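Local structure of genome polyprotein (Chicken sicinivirus JSY, 6QWT) at residues A[89-92]-A[93-97]; A[215-218]-A[219-223]; A[271-274]-A[275-278]; A[347-350]-A[351-355]; A[433-436]-A[437-440]. The protein probably copies the viral RNA genome as the RNA-dependent RNA polymerase (3Dpol) that forms the C-terminal part of the polyprotein. One frame throughout, in Å; residues are numbered along the deposited sequence.

In the fold
All five contacts are local, each within one helix or at its end, so none closes a long loop and none nests or crosses; they follow in series along the polymerase. Interaction 1 starts and ends the short helix 91-96, set against helix 180-189 and strand 132-134. Interaction 2 lies in helix 212-222, which packs on strands 327-332, 384-388 and 396-400. Interaction 3 carries helix 267-276 into a five-stranded mixed sheet, and interaction 4 lies in helix 346-356, which packs on helix 298-316. Interaction 5 opens helix 433-449 beside helices 417-428 and 459-469, with its centre about 47 Å from that of interaction 3.

Interaction 1. Residues A[89-92]-A[93-97]; sequences LTML and EAING
The carboxylate of Glu93 is met twice at OE1: Thr90 N uses the anti lone pair of OE1, at 3.2 Å, while Thr90 OG1 comes from above the carboxylate plane, 40° out of it, at 3.1 Å from OE1. The amide of Asn96 is the second flat group; its ND2 donates to Leu92 O at 3.1 Å, with that oxygen tilted 21° from the amide plane. Thr90 also accepts from Glu93 N, at 3.0 Å from OG1, which completes a capping box at the start of the helix. Threonine suits the N-cap because OG1, held between its own backbone N and carbonyl carbon (chi1 69°), faces the first turn. A glutamate three residues on can reach back to the cap's N-H. At the other end, Leu92 O takes both Asn96 N, at 2.9 Å, and the ND2 from opposite faces of its plane, while Asn96 OD1 accepts from Tyr132 N. Met91 CG and Ile95 CD1, 4.1 Å apart, lie alongside each other and present an apolar side to strand 132-134 and helix 180-189, with helix 136-147 closing on Met91.

Interaction 2. Residues A[215-218]-A[219-223]; sequences HWTP and FYHSF
Phe219 N donates to His215 O at 2.9 Å in a nearly straight bond, and the same oxygen lies over one face of the Phe219 ring, 3.1 Å from its CG. These residues form the last two turns or so of helix 212-222, kinked near Thr217 and Pro218, where an aromatic cluster of His215, Trp216 and Phe219 gathers. Phe219 CG stands anti to its carbonyl carbon (chi1 -73°), which lays the ring back over the preceding turn. His215 CB then makes a CH-pi contact with that ring, 3.9 Å from its centroid, while the imidazole is slid aside and barely overlaps it. Trp216 meets Phe219 obliquely, CE3 to CD1 at 3.8 Å. Large rings suit this buried side, since Trp216 also stacks on Phe386 and its NE1 is hydrogen-bonded to His385 O, and Phe219 reaches Leu330 of strand 327-332. On another side Thr217 and His221 run alongside, their polar ends bonded to Ile396 N and Thr394 O. Here the methyl CG2 of Thr217 sits at the edge of the imidazole, in its plane, 3.6 Å from His221 CD2.

Interaction 3. Residues A[271-274]-A[275-278]; sequences YVQS and IYLS
Leu277 N donates to Gln273 O at 2.8 Å, the last helical bond before the chain straightens. One residue earlier, Val272 O is gripped by two donors, Tyr276 N at 3.2 Å, nearly straight on, and Ile275 N at 2.9 Å, well above the carbonyl plane. One bond spans four residues and the other three, consistent with a helix tightening as it ends. Ser274 OG donates to Tyr271 O at 2.7 Å and is also hydrogen-bonded to Tyr151 OH; serine suits this buried place because its short hydroxyl can reach back to that carbonyl. Here helix 267-276 gives way to strand 277-282 of the five-stranded mixed sheet, Leu277 being the first residue to leave helical angles. Tyr276 CG lies between its own backbone N and carbonyl carbon (chi1 65°), which swings the ring across the backbone of Val272 and Gln273; Gln273 CA sits over one face, 3.8 Å from the ring centroid. Val272 CG1 touches Tyr276 CD1 at 4.0 Å, and Phe246 of helix 243-256 meets the tyrosine. Ile275 CD1 reaches Tyr271 CE2 obliquely at 4.0 Å, its side chain packing also on Tyr153.

Interaction 4. Residues A[347-350]-A[351-355]; sequences SFIA and DFYHS
Ile349 and Tyr353 pack side by side on the buried side of helix 346-356, which follows the hairpin carrying the GDD sequence and is consistent with the motif D helix of the polymerase palm. The backbone bonds are regular alpha-helical ones: Asp351 N to Ser347 O, Phe352 N to Phe348 O, Tyr353 N to Ile349 O at 2.9 Å, and His354 N to Ala350 O at 3.1 Å. Apolar contact comes next. The branch methyl CG2 of Ile349 stands anti to its backbone N and lies over one face of the Tyr353 ring, 4.1 Å from its centroid and toward the rim, a CH-pi contact. Beta-branching suits this, as one branch meets the ring while CG1 points another way. Tyr353 is long enough to bring its OH into a hydrogen bond with Tyr234 OH of strand 230-235, and its side chain packs on Ser311 and Leu312 of helix 298-316. Phe352 packs on Ser314 and Ala315 of the same helix, and Phe348 sets its ring edge-to-face with His319. Asp351, His354 and Ser355 are exposed, where polar groups can stay hydrated. Asp351 OD1 stands 3.0 Å from Ser347 O; both are acceptors, so no bond joins them and the pair is probably mildly unfavourable. Ser355 OG donates to Phe352 O. The imidazole of His354 lies with Ala350 O over one face, and that oxygen is 3.2 Å from His354 CG.

Interaction 5. Residues A[433-436]-A[437-440]; sequences PNNY and QKWC
Four successive i to i+4 bonds run from Gln437 N, Lys438 N, Trp439 N and Cys440 N back to the oxygens of Pro433, Asn434, Asn435 and Tyr436, so the chain is alpha-helical from the first turn. This is the start of helix 433-449, which with helices 417-428 and 459-469 probably belongs to the thumb, as in related picornaviral polymerases. A proline suits the first turn, where its missing N-H costs no helical bond. The solvent side is polar. One water donates to both Pro433 O and Gln437 OE1, lying 3.0 Å from Gln437 OE1, while Gln437 NE2 bonds to Asp441. Another water donates to Asn435 OD1; the same water lies so close to Lys438 NZ that the link is doubtful in detail. Asn435 ND2 turns back to Ala431 O. The buried side belongs to Tyr436, Trp439 and Cys440. Tyr436 has CG anti to its backbone N (chi1 178°), which sends the ring inward, where its OH bonds to Ile457 O. Cys440 SG sits over one face of this ring, 3.6 Å from its centroid and 16° off the normal, a sulfur-aromatic contact that a small, polarisable thiol makes readily one turn away. Trp439 reaches Leu424 and Ala428 and meets Tyr405 edge-to-face. Its side chain runs at a slant to that of Tyr436, with Tyr436 CE1 4.1 Å from Trp439 CZ3.

Interaction 1. Residues A[89-92]-A[93-97]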
loop_
_atom_site.group_PDB
_atom_site.type_symbol
_atom_site.label_atom_id
_atom_site.label_comp_id
_atom_site.label_asym_id
_atom_site.label_seq_id
_atom_site.Cartn_x
_atom_site.Cartn_y
_atom_site.Cartn_z
ATOM N N LEU A 89 16.088 -14.310 -6.325
ATOM C CA LEU A 89 16.384 -13.743 -7.629
ATOM C C LEU A 89 17.849 -13.339 -7.698
ATOM O O LEU A 89 18.449 -12.933 -6.699
ATOM C CB LEU A 89 15.504 -12.522 -7.912
ATOM C CG LEU A 89 13.995 -12.728 -8.042
ATOM C CD1 LEU A 89 13.341 -11.456 -8.559
ATOM C CD2 LEU A 89 13.681 -13.907 -8.952
ATOM N N THR A 90 18.425 -13.465 -8.890
ATOM C CA THR A 90 19.750 -12.917 -9.124
ATOM C C THR A 90 19.711 -11.397 -8.988
ATOM O O THR A 90 18.652 -10.767 -9.067
ATOM C CB THR A 90 20.259 -13.307 -10.513
ATOM O OG1 THR A 90 19.496 -12.617 -11.509
ATOM C CG2 THR A 90 20.131 -14.810 -10.736
ATOM N N MET A 91 20.886 -10.804 -8.778
ATOM C CA MET A 91 20.948 -9.353 -8.637
ATOM C C MET A 91 20.471 -8.657 -9.904
ATOM O O MET A 91 19.778 -7.633 -9.835
ATOM C CB MET A 91 22.365 -8.911 -8.292
ATOM C CG MET A 91 22.469 -7.419 -8.051
ATOM S SD MET A 91 24.138 -6.868 -7.711
ATOM C CE MET A 91 24.532 -7.823 -6.251
ATOM N N LEU A 92 20.823 -9.204 -11.070
ATOM C CA LEU A 92 20.390 -8.612 -12.330
ATOM C C LEU A 92 18.889 -8.771 -12.529
ATOM O O LEU A 92 18.229 -7.868 -13.057
ATOM C CB LEU A 92 21.157 -9.237 -13.492
ATOM C CG LEU A 92 22.548 -8.653 -13.743
ATOM C CD1 LEU A 92 23.431 -9.655 -14.467
ATOM C CD2 LEU A 92 22.442 -7.360 -14.532
ATOM N N GLU A 93 18.331 -9.915 -12.121
ATOM C CA GLU A 93 16.885 -10.095 -12.196
ATOM C C GLU A 93 16.165 -9.139 -11.254
ATOM O O GLU A 93 15.123 -8.577 -11.610
ATOM C CB GLU A 93 16.513 -11.541 -11.876
ATOM C CG GLU A 93 16.602 -12.481 -13.065
ATOM C CD GLU A 93 16.440 -13.938 -12.673
ATOM O OE1 GLU A 93 16.852 -14.305 -11.552
ATOM O OE2 GLU A 93 15.903 -14.716 -13.490
ATOM N N ALA A 94 16.706 -8.939 -10.050
ATOM C CA ALA A 94 16.077 -8.021 -9.108
ATOM C C ALA A 94 16.081 -6.591 -9.633
ATOM O O ALA A 94 15.180 -5.810 -9.311
ATOM C CB ALA A 94 16.778 -8.095 -7.751
ATOM N N ILE A 95 17.073 -6.237 -10.450
ATOM C CA ILE A 95 17.149 -4.887 -10.999
ATOM C C ILE A 95 16.257 -4.749 -12.227
ATOM O O ILE A 95 15.450 -3.818 -12.324
ATOM C CB ILE A 95 18.611 -4.528 -11.325
ATOM C CG1 ILE A 95 19.425 -4.382 -10.038
ATOM C CG2 ILE A 95 18.676 -3.254 -12.160
ATOM C CD1 ILE A 95 20.919 -4.324 -10.264
ATOM N N ASN A 96 16.379 -5.681 -13.177
ATOM C CA ASN A 96 15.738 -5.547 -14.480
ATOM C C ASN A 96 14.412 -6.286 -14.601
ATOM O O ASN A 96 13.625 -5.958 -15.496
ATOM C CB ASN A 96 16.686 -6.035 -15.579
ATOM C CG ASN A 96 17.948 -5.200 -15.663
ATOM O OD1 ASN A 96 17.934 -4.086 -16.188
ATOM N ND2 ASN A 96 19.045 -5.730 -15.136
ATOM N N GLY A 97 14.144 -7.266 -13.753
ATOM C CA GLY A 97 12.858 -7.931 -13.738
ATOM C C GLY A 97 12.920 -9.327 -14.338
ATOM O O GLY A 97 13.943 -9.783 -14.852
#

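Interaction 2. Residues A[215-218]-A[219-223]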
loop_
_atom_site.group_PDB
_atom_site.type_symbol
_atom_site.label_atom_id
_atom_site.label_comp_id
_atom_site.label_asym_id
_atom_site.label_seq_id
_atom_site.Cartn_x
_atom_site.Cartn_y
_atom_site.Cartn_z
ATOM N N HIS A 215 -9.094 -7.301 -12.321
ATOM C CA HIS A 215 -9.236 -8.235 -11.214
ATOM C C HIS A 215 -10.517 -8.046 -10.417
ATOM O O HIS A 215 -10.849 -8.918 -9.607
ATOM C CB HIS A 215 -8.021 -8.131 -10.289
ATOM C CG HIS A 215 -6.795 -8.775 -10.853
ATOM N ND1 HIS A 215 -5.744 -8.051 -11.375
ATOM C CD2 HIS A 215 -6.467 -10.080 -11.008
ATOM C CE1 HIS A 215 -4.816 -8.881 -11.814
ATOM N NE2 HIS A 215 -5.229 -10.118 -11.605
ATOM N N TRP A 216 -11.252 -6.957 -10.632
ATOM C CA TRP A 216 -12.514 -6.793 -9.921
ATOM C C TRP A 216 -13.507 -7.900 -10.252
ATOM O O TRP A 216 -14.377 -8.198 -9.429
ATOM C CB TRP A 216 -13.114 -5.418 -10.226
ATOM C CG TRP A 216 -13.228 -4.536 -9.016
ATOM C CD1 TRP A 216 -14.351 -3.914 -8.563
ATOM C CD2 TRP A 216 -12.178 -4.185 -8.098
ATOM N NE1 TRP A 216 -14.072 -3.196 -7.425
ATOM C CE2 TRP A 216 -12.745 -3.347 -7.118
ATOM C CE3 TRP A 216 -10.816 -4.498 -8.011
ATOM C CZ2 TRP A 216 -12.000 -2.817 -6.063
ATOM C CZ3 TRP A 216 -10.077 -3.972 -6.963
ATOM C CH2 TRP A 216 -10.672 -3.141 -6.004
ATOM N N THR A 217 -13.381 -8.540 -11.429
ATOM C CA THR A 217 -14.283 -9.646 -11.756
ATOM C C THR A 217 -13.953 -10.899 -10.948
ATOM O O THR A 217 -14.849 -11.425 -10.264
ATOM C CB THR A 217 -14.282 -9.897 -13.268
ATOM O OG1 THR A 217 -14.883 -8.785 -13.948
ATOM C CG2 THR A 217 -15.055 -11.171 -13.608
ATOM N N PRO A 218 -12.721 -11.431 -10.967
ATOM C CA PRO A 218 -12.450 -12.603 -10.116
ATOM C C PRO A 218 -12.506 -12.294 -8.626
ATOM O O PRO A 218 -12.869 -13.182 -7.844
ATOM C CB PRO A 218 -11.046 -13.047 -10.559
ATOM C CG PRO A 218 -10.427 -11.829 -11.123
ATOM C CD PRO A 218 -11.545 -11.086 -11.791
ATOM N N PHE A 219 -12.155 -11.074 -8.205
ATOM C CA PHE A 219 -12.343 -10.688 -6.807
ATOM C C PHE A 219 -13.809 -10.824 -6.404
ATOM O O PHE A 219 -14.131 -11.391 -5.353
ATOM C CB PHE A 219 -11.872 -9.247 -6.579
ATOM C CG PHE A 219 -10.375 -9.070 -6.588
ATOM C CD1 PHE A 219 -9.817 -7.810 -6.414
ATOM C CD2 PHE A 219 -9.526 -10.152 -6.771
ATOM C CE1 PHE A 219 -8.442 -7.633 -6.419
ATOM C CE2 PHE A 219 -8.149 -9.980 -6.780
ATOM C CZ PHE A 219 -7.606 -8.719 -6.603
ATOM N N TYR A 220 -14.707 -10.300 -7.241
ATOM C CA TYR A 220 -16.141 -10.348 -6.968
ATOM C C TYR A 220 -16.641 -11.785 -6.865
ATOM O O TYR A 220 -17.314 -12.157 -5.896
ATOM C CB TYR A 220 -16.877 -9.589 -8.074
ATOM C CG TYR A 220 -18.382 -9.544 -7.971
ATOM C CD1 TYR A 220 -19.017 -8.539 -7.257
ATOM C CD2 TYR A 220 -19.171 -10.480 -8.629
ATOM C CE1 TYR A 220 -20.395 -8.480 -7.176
ATOM C CE2 TYR A 220 -20.549 -10.430 -8.556
ATOM C CZ TYR A 220 -21.155 -9.428 -7.827
ATOM O OH TYR A 220 -22.528 -9.368 -7.747
ATOM N N HIS A 221 -16.319 -12.612 -7.860
ATOM C CA HIS A 221 -16.837 -13.974 -7.881
ATOM C C HIS A 221 -16.200 -14.859 -6.815
ATOM O O HIS A 221 -16.771 -15.902 -6.473
ATOM C CB HIS A 221 -16.637 -14.582 -9.273
ATOM C CG HIS A 221 -17.459 -13.925 -10.337
ATOM N ND1 HIS A 221 -18.836 -13.985 -10.357
ATOM C CD2 HIS A 221 -17.101 -13.183 -11.412
ATOM C CE1 HIS A 221 -19.290 -13.313 -11.400
ATOM N NE2 HIS A 221 -18.257 -12.818 -12.057
ATOM N N SER A 222 -15.041 -14.470 -6.276
ATOM C CA SER A 222 -14.422 -15.269 -5.224
ATOM C C SER A 222 -15.209 -15.186 -3.923
ATOM O O SER A 222 -15.150 -16.111 -3.107
ATOM C CB SER A 222 -12.976 -14.822 -4.999
ATOM O OG SER A 222 -12.922 -13.684 -4.154
ATOM N N PHE A 223 -15.949 -14.096 -3.715
ATOM C CA PHE A 223 -16.785 -13.924 -2.533
ATOM C C PHE A 223 -18.230 -14.357 -2.764
ATOM O O PHE A 223 -19.145 -13.800 -2.147
ATOM C CB PHE A 223 -16.737 -12.469 -2.066
ATOM C CG PHE A 223 -15.477 -12.105 -1.337
ATOM C CD1 PHE A 223 -14.470 -11.401 -1.977
ATOM C CD2 PHE A 223 -15.297 -12.472 -0.012
ATOM C CE1 PHE A 223 -13.307 -11.065 -1.308
ATOM C CE2 PHE A 223 -14.138 -12.140 0.663
ATOM C CZ PHE A 223 -13.140 -11.435 0.014
#

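Interaction 3. Residues A[271-274]-A[275-278]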
loop_
_atom_site.group_PDB
_atom_site.type_symbol
_atom_site.label_atom_id
_atom_site.label_comp_id
_atom_site.label_asym_id
_atom_site.label_seq_id
_atom_site.Cartn_x
_atom_site.Cartn_y
_atom_site.Cartn_z
ATOM N N TYR A 271 16.842 -9.878 7.481
ATOM C CA TYR A 271 16.227 -8.811 6.697
ATOM C C TYR A 271 14.864 -8.432 7.259
ATOM O O TYR A 271 14.504 -7.249 7.285
ATOM C CB TYR A 271 16.103 -9.213 5.230
ATOM C CG TYR A 271 15.781 -8.036 4.330
ATOM C CD1 TYR A 271 16.790 -7.339 3.677
ATOM C CD2 TYR A 271 14.469 -7.607 4.153
ATOM C CE1 TYR A 271 16.499 -6.255 2.861
ATOM C CE2 TYR A 271 14.170 -6.527 3.346
ATOM C CZ TYR A 271 15.188 -5.855 2.699
ATOM O OH TYR A 271 14.892 -4.778 1.889
ATOM N N VAL A 272 14.086 -9.419 7.708
ATOM C CA VAL A 272 12.800 -9.106 8.322
ATOM C C VAL A 272 13.001 -8.329 9.616
ATOM O O VAL A 272 12.196 -7.453 9.956
ATOM C CB VAL A 272 11.988 -10.399 8.538
ATOM C CG1 VAL A 272 10.689 -10.109 9.277
ATOM C CG2 VAL A 272 11.701 -11.059 7.197
ATOM N N GLN A 273 14.089 -8.603 10.343
ATOM C CA GLN A 273 14.383 -7.814 11.535
ATOM C C GLN A 273 14.631 -6.353 11.180
ATOM O O GLN A 273 14.213 -5.449 11.914
ATOM C CB GLN A 273 15.582 -8.394 12.285
ATOM C CG GLN A 273 15.875 -7.650 13.585
ATOM C CD GLN A 273 16.979 -8.284 14.404
ATOM O OE1 GLN A 273 18.006 -8.701 13.871
ATOM N NE2 GLN A 273 16.771 -8.355 15.714
ATOM N N SER A 274 15.297 -6.100 10.050
ATOM C CA SER A 274 15.501 -4.726 9.603
ATOM C C SER A 274 14.201 -4.043 9.202
ATOM O O SER A 274 14.211 -2.838 8.925
ATOM C CB SER A 274 16.494 -4.687 8.433
ATOM O OG SER A 274 15.849 -4.930 7.195
ATOM N N ILE A 275 13.093 -4.777 9.166
ATOM C CA ILE A 275 11.787 -4.211 8.874
ATOM C C ILE A 275 11.030 -3.850 10.147
ATOM O O ILE A 275 10.463 -2.761 10.239
ATOM C CB ILE A 275 10.975 -5.186 7.995
ATOM C CG1 ILE A 275 11.452 -5.109 6.546
ATOM C CG2 ILE A 275 9.487 -4.881 8.074
ATOM C CD1 ILE A 275 10.951 -6.236 5.686
ATOM N N TYR A 276 11.017 -4.738 11.147
ATOM C CA TYR A 276 10.292 -4.440 12.379
ATOM C C TYR A 276 11.158 -3.782 13.447
ATOM O O TYR A 276 10.615 -3.280 14.436
ATOM C CB TYR A 276 9.624 -5.707 12.945
ATOM C CG TYR A 276 10.541 -6.826 13.413
ATOM C CD1 TYR A 276 10.675 -7.987 12.664
ATOM C CD2 TYR A 276 11.229 -6.745 14.623
ATOM C CE1 TYR A 276 11.487 -9.025 13.085
ATOM C CE2 TYR A 276 12.049 -7.777 15.051
ATOM C CZ TYR A 276 12.171 -8.917 14.274
ATOM O OH TYR A 276 12.976 -9.957 14.679
ATOM N N LEU A 277 12.483 -3.773 13.277
ATOM C CA LEU A 277 13.406 -3.006 14.122
ATOM C C LEU A 277 14.212 -2.127 13.169
ATOM O O LEU A 277 15.378 -2.404 12.877
ATOM C CB LEU A 277 14.301 -3.924 14.963
ATOM C CG LEU A 277 15.123 -3.254 16.068
ATOM C CD1 LEU A 277 14.215 -2.508 17.035
ATOM C CD2 LEU A 277 15.968 -4.280 16.809
ATOM N N SER A 278 13.581 -1.062 12.685
ATOM C CA SER A 278 14.066 -0.304 11.543
ATOM C C SER A 278 14.660 1.032 11.972
ATOM O O SER A 278 14.263 1.613 12.984
ATOM C CB SER A 278 12.929 -0.061 10.546
ATOM O OG SER A 278 11.858 0.623 11.176
#

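Interaction 4. Residues A[347-350]-A[351-355]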
loop_
_atom_site.group_PDB
_atom_site.type_symbol
_atom_site.label_atom_id
_atom_site.label_comp_id
_atom_site.label_asym_id
_atom_site.label_seq_id
_atom_site.Cartn_x
_atom_site.Cartn_y
_atom_site.Cartn_z
ATOM N N SER A 347 -17.610 -6.277 14.544
ATOM C CA SER A 347 -17.635 -5.927 15.961
ATOM C C SER A 347 -16.794 -6.900 16.775
ATOM O O SER A 347 -16.035 -6.489 17.661
ATOM C CB SER A 347 -19.073 -5.918 16.476
ATOM O OG SER A 347 -19.658 -4.641 16.318
ATOM N N PHE A 348 -16.914 -8.196 16.479
ATOM C CA PHE A 348 -16.164 -9.205 17.219
ATOM C C PHE A 348 -14.663 -9.041 17.010
ATOM O O PHE A 348 -13.884 -9.143 17.964
ATOM C CB PHE A 348 -16.621 -10.599 16.790
ATOM C CG PHE A 348 -15.916 -11.716 17.499
ATOM C CD1 PHE A 348 -14.748 -12.260 16.982
ATOM C CD2 PHE A 348 -16.425 -12.231 18.681
ATOM C CE1 PHE A 348 -14.098 -13.291 17.633
ATOM C CE2 PHE A 348 -15.781 -13.265 19.334
ATOM C CZ PHE A 348 -14.618 -13.794 18.810
ATOM N N ILE A 349 -14.242 -8.798 15.769
ATOM C CA ILE A 349 -12.821 -8.626 15.488
ATOM C C ILE A 349 -12.295 -7.363 16.160
ATOM O O ILE A 349 -11.196 -7.356 16.729
ATOM C CB ILE A 349 -12.583 -8.611 13.966
ATOM C CG1 ILE A 349 -12.931 -9.972 13.361
ATOM C CG2 ILE A 349 -11.141 -8.235 13.640
ATOM C CD1 ILE A 349 -12.720 -10.043 11.865
ATOM N N ALA A 350 -13.079 -6.282 16.124
ATOM C CA ALA A 350 -12.668 -5.040 16.771
ATOM C C ALA A 350 -12.468 -5.231 18.269
ATOM O O ALA A 350 -11.492 -4.735 18.842
ATOM C CB ALA A 350 -13.702 -3.944 16.507
ATOM N N ASP A 351 -13.383 -5.957 18.920
ATOM C CA ASP A 351 -13.285 -6.152 20.364
ATOM C C ASP A 351 -12.097 -7.037 20.725
ATOM O O ASP A 351 -11.420 -6.794 21.731
ATOM C CB ASP A 351 -14.588 -6.740 20.907
ATOM C CG ASP A 351 -15.765 -5.785 20.775
ATOM O OD1 ASP A 351 -16.889 -6.256 20.499
ATOM O OD2 ASP A 351 -15.566 -4.562 20.944
ATOM N N PHE A 352 -11.827 -8.071 19.923
ATOM C CA PHE A 352 -10.647 -8.893 20.172
ATOM C C PHE A 352 -9.367 -8.082 20.017
ATOM O O PHE A 352 -8.434 -8.220 20.818
ATOM C CB PHE A 352 -10.615 -10.100 19.232
ATOM C CG PHE A 352 -9.281 -10.798 19.208
ATOM C CD1 PHE A 352 -8.971 -11.752 20.165
ATOM C CD2 PHE A 352 -8.328 -10.478 18.253
ATOM C CE1 PHE A 352 -7.743 -12.386 20.159
ATOM C CE2 PHE A 352 -7.097 -11.106 18.242
ATOM C CZ PHE A 352 -6.802 -12.061 19.197
ATOM N N TYR A 353 -9.298 -7.247 18.976
ATOM C CA TYR A 353 -8.117 -6.420 18.756
ATOM C C TYR A 353 -7.866 -5.490 19.937
ATOM O O TYR A 353 -6.715 -5.277 20.334
ATOM C CB TYR A 353 -8.275 -5.612 17.467
ATOM C CG TYR A 353 -7.847 -6.335 16.208
ATOM C CD1 TYR A 353 -8.147 -5.815 14.954
ATOM C CD2 TYR A 353 -7.145 -7.533 16.269
ATOM C CE1 TYR A 353 -7.757 -6.465 13.794
ATOM C CE2 TYR A 353 -6.753 -8.193 15.114
ATOM C CZ TYR A 353 -7.062 -7.654 13.878
ATOM O OH TYR A 353 -6.677 -8.296 12.721
ATOM N N HIS A 354 -8.934 -4.925 20.510
ATOM C CA HIS A 354 -8.773 -3.995 21.624
ATOM C C HIS A 354 -8.192 -4.679 22.852
ATOM O O HIS A 354 -7.448 -4.055 23.615
ATOM C CB HIS A 354 -10.116 -3.354 21.975
ATOM C CG HIS A 354 -10.669 -2.472 20.899
ATOM N ND1 HIS A 354 -12.022 -2.333 20.675
ATOM C CD2 HIS A 354 -10.053 -1.681 19.989
ATOM C CE1 HIS A 354 -12.216 -1.498 19.669
ATOM N NE2 HIS A 354 -11.037 -1.089 19.235
ATOM N N SER A 355 -8.511 -5.957 23.059
ATOM C CA SER A 355 -8.115 -6.640 24.282
ATOM C C SER A 355 -6.777 -7.361 24.174
ATOM O O SER A 355 -6.172 -7.663 25.209
ATOM C CB SER A 355 -9.199 -7.639 24.698
ATOM O OG SER A 355 -9.179 -8.783 23.864
#

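Interaction 5. Residues A[433-436]-A[437-440]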
loop_
_atom_site.group_PDB
_atom_site.type_symbol
_atom_site.label_atom_id
_atom_site.label_comp_id
_atom_site.label_asym_id
_atom_site.label_seq_id
_atom_site.Cartn_x
_atom_site.Cartn_y
_atom_site.Cartn_z
ATOM N N PRO A 433 -22.087 5.869 -18.568
ATOM C CA PRO A 433 -21.799 6.845 -19.635
ATOM C C PRO A 433 -22.229 8.266 -19.310
ATOM O O PRO A 433 -21.517 9.215 -19.662
ATOM C CB PRO A 433 -22.570 6.279 -20.840
ATOM C CG PRO A 433 -23.573 5.326 -20.257
ATOM C CD PRO A 433 -22.914 4.750 -19.047
ATOM N N ASN A 434 -23.364 8.450 -18.640
ATOM C CA ASN A 434 -23.869 9.795 -18.409
ATOM C C ASN A 434 -23.400 10.395 -17.092
ATOM O O ASN A 434 -23.370 11.623 -16.966
ATOM C CB ASN A 434 -25.399 9.800 -18.477
ATOM C CG ASN A 434 -25.910 9.569 -19.889
ATOM O OD1 ASN A 434 -25.472 10.230 -20.834
ATOM N ND2 ASN A 434 -26.821 8.617 -20.043
ATOM N N ASN A 435 -23.032 9.570 -16.111
ATOM C CA ASN A 435 -22.316 10.104 -14.959
ATOM C C ASN A 435 -20.909 10.526 -15.356
ATOM O O ASN A 435 -20.392 11.535 -14.865
ATOM C CB ASN A 435 -22.285 9.074 -13.834
ATOM C CG ASN A 435 -23.665 8.770 -13.299
ATOM O OD1 ASN A 435 -24.405 9.678 -12.921
ATOM N ND2 ASN A 435 -24.029 7.493 -13.278
ATOM N N TYR A 436 -20.282 9.769 -16.259
ATOM C CA TYR A 436 -19.010 10.189 -16.836
ATOM C C TYR A 436 -19.157 11.508 -17.577
ATOM O O TYR A 436 -18.321 12.408 -17.436
ATOM C CB TYR A 436 -18.491 9.101 -17.773
ATOM C CG TYR A 436 -17.200 9.428 -18.488
ATOM C CD1 TYR A 436 -16.033 9.687 -17.777
ATOM C CD2 TYR A 436 -17.143 9.466 -19.876
ATOM C CE1 TYR A 436 -14.848 9.980 -18.430
ATOM C CE2 TYR A 436 -15.961 9.760 -20.536
ATOM C CZ TYR A 436 -14.817 10.015 -19.808
ATOM O OH TYR A 436 -13.637 10.305 -20.460
ATOM N N GLN A 437 -20.226 11.647 -18.366
ATOM C CA GLN A 437 -20.425 12.871 -19.133
ATOM C C GLN A 437 -20.639 14.069 -18.218
ATOM O O GLN A 437 -20.152 15.169 -18.501
ATOM C CB GLN A 437 -21.608 12.707 -20.085
ATOM C CG GLN A 437 -21.692 13.789 -21.144
ATOM C CD GLN A 437 -20.424 13.882 -21.970
ATOM O OE1 GLN A 437 -19.896 12.870 -22.435
ATOM N NE2 GLN A 437 -19.922 15.099 -22.146
ATOM N N LYS A 438 -21.365 13.874 -17.110
ATOM C CA LYS A 438 -21.613 14.978 -16.185
ATOM C C LYS A 438 -20.311 15.494 -15.585
ATOM O O LYS A 438 -20.117 16.708 -15.451
ATOM C CB LYS A 438 -22.578 14.537 -15.084
ATOM C CG LYS A 438 -24.031 14.443 -15.527
ATOM C CD LYS A 438 -24.895 13.799 -14.447
ATOM C CE LYS A 438 -26.359 13.713 -14.870
ATOM N NZ LYS A 438 -26.566 12.777 -16.009
ATOM N N TRP A 439 -19.408 14.583 -15.219
ATOM C CA TRP A 439 -18.098 14.993 -14.729
ATOM C C TRP A 439 -17.319 15.731 -15.811
ATOM O O TRP A 439 -16.740 16.793 -15.558
ATOM C CB TRP A 439 -17.323 13.772 -14.234
ATOM C CG TRP A 439 -15.914 14.079 -13.833
ATOM C CD1 TRP A 439 -15.503 14.729 -12.704
ATOM C CD2 TRP A 439 -14.724 13.751 -14.561
ATOM N NE1 TRP A 439 -14.133 14.828 -12.685
ATOM C CE2 TRP A 439 -13.630 14.234 -13.815
ATOM C CE3 TRP A 439 -14.478 13.097 -15.774
ATOM C CZ2 TRP A 439 -12.311 14.083 -14.239
ATOM C CZ3 TRP A 439 -13.168 12.949 -16.195
ATOM C CH2 TRP A 439 -12.100 13.439 -15.429
ATOM N N CYS A 440 -17.304 15.187 -17.032
ATOM C CA CYS A 440 -16.578 15.834 -18.124
ATOM C C CYS A 440 -17.130 17.225 -18.411
ATOM O O CYS A 440 -16.364 18.178 -18.602
ATOM C CB CYS A 440 -16.639 14.975 -19.388
ATOM S SG CYS A 440 -15.841 13.355 -19.271
HETATM O O HOH W 1 -20.090 9.892 -22.019
HETATM O O HOH W 2 -26.419 10.390 -15.233
#